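Local coordinates for protein SusD homolog (Bacteroides thetaiotaomicron, PDB 3EHM) that probably binds mucin O-glycans as a SusD-like outer-membrane lipoprotein, helping this gut symbiont use host mucin sugars, at residues S319-S322 against Y323-K326; W453-Y456 against R457-G460. All blocks are in the same frame, centred on the assembly; numbering follows the deposited sequence.

Contact 1: S319-S322 against Y323-K326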
loop_
_atom_site.group_PDB
_atom_site.type_symbol
_atom_site.label_atom_id
_atom_site.label_comp_id
_atom_site.label_asym_id
_atom_site.label_seq_id
_atom_site.Cartn_x
_atom_site.Cartn_y
_atom_site.Cartn_z
ATOM N N SER A 319 5.283 -5.043 25.749
ATOM C CA SER A 319 5.680 -6.034 26.743
ATOM C C SER A 319 6.749 -6.949 26.154
ATOM O O SER A 319 6.817 -7.131 24.936
ATOM C CB SER A 319 4.473 -6.857 27.192
ATOM O OG SER A 319 4.866 -7.844 28.131
ATOM N N GLU A 320 7.581 -7.527 27.014
ATOM C CA GLU A 320 8.648 -8.399 26.545
ATOM C C GLU A 320 8.759 -9.736 27.272
ATOM O O GLU A 320 9.783 -10.405 27.174
ATOM C CB GLU A 320 9.989 -7.663 26.626
ATOM C CG GLU A 320 10.005 -6.341 25.868
ATOM C CD GLU A 320 11.391 -5.730 25.776
ATOM O OE1 GLU A 320 12.282 -6.351 25.162
ATOM O OE2 GLU A 320 11.590 -4.622 26.315
ATOM N N THR A 321 7.715 -10.135 27.991
ATOM C CA THR A 321 7.758 -11.411 28.702
ATOM C C THR A 321 7.487 -12.549 27.726
ATOM O O THR A 321 7.094 -12.314 26.584
ATOM C CB THR A 321 6.705 -11.479 29.808
ATOM O OG1 THR A 321 5.417 -11.695 29.225
ATOM C CG2 THR A 321 6.685 -10.178 30.598
ATOM N N SER A 322 7.687 -13.781 28.177
ATOM C CA SER A 322 7.462 -14.946 27.327
ATOM C C SER A 322 5.988 -15.094 26.946
ATOM O O SER A 322 5.650 -15.852 26.041
ATOM C CB SER A 322 7.928 -16.217 28.037
ATOM O OG SER A 322 7.093 -16.504 29.144
ATOM N N TYR A 323 5.115 -14.377 27.647
ATOM C CA TYR A 323 3.679 -14.425 27.374
ATOM C C TYR A 323 3.230 -13.174 26.615
ATOM O O TYR A 323 2.038 -12.969 26.406
ATOM C CB TYR A 323 2.887 -14.496 28.687
ATOM C CG TYR A 323 2.987 -15.805 29.438
ATOM C CD1 TYR A 323 2.377 -16.960 28.954
ATOM C CD2 TYR A 323 3.674 -15.881 30.649
ATOM C CE1 TYR A 323 2.442 -18.163 29.660
ATOM C CE2 TYR A 323 3.750 -17.080 31.363
ATOM C CZ TYR A 323 3.132 -18.213 30.862
ATOM O OH TYR A 323 3.200 -19.396 31.564
ATOM N N SER A 324 4.185 -12.347 26.198
ATOM C CA SER A 324 3.863 -11.093 25.516
ATOM C C SER A 324 3.887 -11.130 23.996
ATOM O O SER A 324 4.322 -12.105 23.387
ATOM C CB SER A 324 4.824 -10.003 25.976
ATOM O OG SER A 324 6.092 -10.199 25.377
ATOM N N ALA A 325 3.441 -10.032 23.391
ATOM C CA ALA A 325 3.411 -9.917 21.941
ATOM C C ALA A 325 4.828 -9.890 21.378
ATOM O O ALA A 325 5.017 -9.983 20.168
ATOM C CB ALA A 325 2.645 -8.660 21.525
ATOM N N LYS A 326 5.826 -9.758 22.248
ATOM C CA LYS A 326 7.200 -9.756 21.767
ATOM C C LYS A 326 7.438 -11.079 21.059
ATOM O O LYS A 326 8.208 -11.153 20.102
ATOM C CB LYS A 326 8.205 -9.600 22.918
ATOM C CG LYS A 326 9.656 -9.785 22.466
ATOM C CD LYS A 326 10.673 -9.468 23.553
ATOM C CE LYS A 326 12.094 -9.743 23.057
ATOM N NZ LYS A 326 13.134 -9.355 24.055
#
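Ser324 turns its hydroxyl back onto the carbonyl of Thr321, the two closing a type I beta turn whose corners are Ser322 and Tyr323. OG stands between its own backbone N and carbonyl carbon (chi1 75°), which directs it into the turn, where it donates to Thr321 O at 2.6 Å on an in-plane lone pair. Ser324 N reaches the same oxygen at 2.9 Å from above the carbonyl plane, so one acceptor is gripped by two donors of one residue. The hydroxyl also accepts from Lys326 N at 3.2 Å, an ST turn that joins the beta turn to the start of a 3-10 segment. With an alanine here, Lys326 N would probably be left without its side-chain acceptor and Thr321 O with just the backbone N-H of Ser324 from this residue, so the turn would lose its side-chain link to the 3-10 segment. Ser319 CB presses on Ser324 CB at 3.4 Å, tighter than usual for two carbons. Thr321 OG1 takes the N-H of Tyr323 at 3.1 Å, a second clasp within the turn, while Ser322 OG lies over one face of the Tyr323 ring. At the other end the extended Lys326 chain crosses that of Glu320 obliquely, CD against CB at 3.6 Å, and the pair finishes in a weak, long salt bridge from NZ to OE1 (3.3 Å). This surface loop runs between strands 304-306 and 339-342: Tyr323 packs edge-to-face with Tyr297 of strand 295-297, and Lys326 O bonds to Arg271 of strand 270-272.

Contact 2: W453-Y456 against R457-G460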
loop_
_atom_site.group_PDB
_atom_site.type_symbol
_atom_site.label_atom_id
_atom_site.label_comp_id
_atom_site.label_asym_id
_atom_site.label_seq_id
_atom_site.Cartn_x
_atom_site.Cartn_y
_atom_site.Cartn_z
ATOM N N TRP A 453 -4.498 -0.364 2.232
ATOM C CA TRP A 453 -5.289 0.569 3.021
ATOM C C TRP A 453 -6.127 1.450 2.094
ATOM O O TRP A 453 -7.286 1.743 2.379
ATOM C CB TRP A 453 -4.361 1.423 3.889
ATOM C CG TRP A 453 -5.063 2.448 4.710
ATOM C CD1 TRP A 453 -6.281 2.325 5.317
ATOM C CD2 TRP A 453 -4.564 3.738 5.068
ATOM N NE1 TRP A 453 -6.570 3.461 6.035
ATOM C CE2 TRP A 453 -5.532 4.346 5.900
ATOM C CE3 TRP A 453 -3.389 4.442 4.772
ATOM C CZ2 TRP A 453 -5.363 5.624 6.438
ATOM C CZ3 TRP A 453 -3.220 5.718 5.310
ATOM C CH2 TRP A 453 -4.205 6.293 6.134
ATOM N N THR A 454 -5.536 1.862 0.977
ATOM C CA THR A 454 -6.242 2.681 -0.004
ATOM C C THR A 454 -7.389 1.879 -0.622
ATOM O O THR A 454 -8.512 2.376 -0.749
ATOM C CB THR A 454 -5.289 3.140 -1.130
ATOM O OG1 THR A 454 -4.273 3.983 -0.575
ATOM C CG2 THR A 454 -6.045 3.907 -2.204
ATOM N N GLU A 455 -7.109 0.636 -1.000
ATOM C CA GLU A 455 -8.134 -0.198 -1.610
ATOM C C GLU A 455 -9.276 -0.521 -0.660
ATOM O O GLU A 455 -10.424 -0.635 -1.090
ATOM C CB GLU A 455 -7.514 -1.479 -2.174
ATOM C CG GLU A 455 -6.771 -1.228 -3.472
ATOM C CD GLU A 455 -7.698 -0.738 -4.576
ATOM O OE1 GLU A 455 -8.342 -1.584 -5.233
ATOM O OE2 GLU A 455 -7.800 0.492 -4.777
ATOM N N TYR A 456 -8.976 -0.669 0.626
ATOM C CA TYR A 456 -10.027 -0.940 1.603
ATOM C C TYR A 456 -10.939 0.281 1.715
ATOM O O TYR A 456 -12.164 0.164 1.690
ATOM C CB TYR A 456 -9.441 -1.238 2.984
ATOM C CG TYR A 456 -10.502 -1.247 4.064
ATOM C CD1 TYR A 456 -11.362 -2.336 4.216
ATOM C CD2 TYR A 456 -10.692 -0.134 4.890
ATOM C CE1 TYR A 456 -12.391 -2.318 5.160
ATOM C CE2 TYR A 456 -11.718 -0.104 5.836
ATOM C CZ TYR A 456 -12.562 -1.199 5.964
ATOM O OH TYR A 456 -13.579 -1.176 6.889
ATOM N N ARG A 457 -10.334 1.454 1.851
ATOM C CA ARG A 457 -11.096 2.693 1.964
ATOM C C ARG A 457 -11.952 2.953 0.728
ATOM O O ARG A 457 -13.066 3.470 0.831
ATOM C CB ARG A 457 -10.151 3.873 2.197
ATOM C CG ARG A 457 -9.534 3.918 3.591
ATOM C CD ARG A 457 -8.526 5.052 3.695
ATOM N NE ARG A 457 -7.292 4.749 2.974
ATOM C CZ ARG A 457 -6.401 5.663 2.607
ATOM N NH1 ARG A 457 -6.607 6.944 2.884
ATOM N NH2 ARG A 457 -5.296 5.299 1.971
ATOM N N ARG A 458 -11.437 2.589 -0.443
ATOM C CA ARG A 458 -12.178 2.800 -1.684
ATOM C C ARG A 458 -13.366 1.855 -1.842
ATOM O O ARG A 458 -14.465 2.289 -2.198
ATOM C CB ARG A 458 -11.255 2.632 -2.900
ATOM C CG ARG A 458 -11.983 2.696 -4.249
ATOM C CD ARG A 458 -11.026 2.511 -5.429
ATOM N NE ARG A 458 -10.538 1.138 -5.585
ATOM C CZ ARG A 458 -11.163 0.191 -6.278
ATOM N NH1 ARG A 458 -12.311 0.461 -6.891
ATOM N NH2 ARG A 458 -10.636 -1.027 -6.369
ATOM N N THR A 459 -13.145 0.574 -1.551
ATOM C CA THR A 459 -14.169 -0.457 -1.723
ATOM C C THR A 459 -14.892 -0.972 -0.484
ATOM O O THR A 459 -16.039 -1.417 -0.573
ATOM C CB THR A 459 -13.571 -1.691 -2.411
ATOM O OG1 THR A 459 -12.709 -2.375 -1.490
ATOM C CG2 THR A 459 -12.762 -1.278 -3.633
ATOM N N GLY A 460 -14.221 -0.941 0.659
ATOM C CA GLY A 460 -14.826 -1.452 1.876
ATOM C C GLY A 460 -14.377 -2.887 2.094
ATOM O O GLY A 460 -14.795 -3.544 3.048
HETATM O O HOH W 1 -16.233 -2.311 4.926
#
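Arg457 is brought back over Trp453 by a bend at its third torsion (chi3 -74°), while the indole, with CG anti to the backbone N (chi1 178°), presents its face to it. The result is an i to i+4 cation-pi stack on helix 449-459 of this SusD-like, TPR-related fold. The guanidinium lies nearly flat on the ring, planes 17° apart, with CZ 3.7 Å from the centroid of the six-membered ring; CD adds a CH-pi contact over the five-membered ring. Arg457 NE bonds to Trp453 O at 3.1 Å, in the guanidinium plane but well above the carbonyl plane, and Arg457 N reaches that oxygen from the opposite face. The NE bond helps fix the rotation of the guanidinium on the indole. Beyond the stack, Arg457 NH1 donates to the backbone O of Asp138 and Glu487, and Trp453 NE1 to that of Pro486, tying the pair to helix 116-140 and a later loop.

Further round the helix, the Glu455 and Arg458 side chains, three residues apart, run side by side. Arg458 grips the carboxylate side-on: NH2 meets OE1 at 2.6 Å and NE meets OE2 at 2.9 Å, both on the syn side though tilted out of the carboxylate plane. Lys441 and Arg214 also bind this carboxylate, and Glu353 pairs with Arg458, a buried charge network linking the helix to its neighbours. Thr459 CG2 sits over the centre of the Arg458 guanidinium, and Thr459 OG1 joins Thr459 N on Glu455 O. The helix ends at Thr459; Gly460 takes a positive phi, at which a CB would jam against the preceding carbonyl O. Its N still donates to Tyr456 O, and a water donates to Gly460 O at 2.7 Å.

Overall arrangement
Followed from the N terminus, the chain reaches contact 1 first, in the long loop between strands 304-306 and 339-342, where it closes a tight turn near the surface. It then passes through strand 339-342 and four helices, the last of them 429-445, before entering contact 2 at the end of helix 449-459; this contact is local to one helix and closes no loop. The two are in series, neither nested nor crossed, with centres 32 Å apart and nearest atoms about 21 Å. Contact 1 joins its loop to the region of strands 270-272 and 295-297, whereas contact 2, deep in the chain, ties helix 449-459 to helices 116-140, 197-215, 344-356 and 429-445.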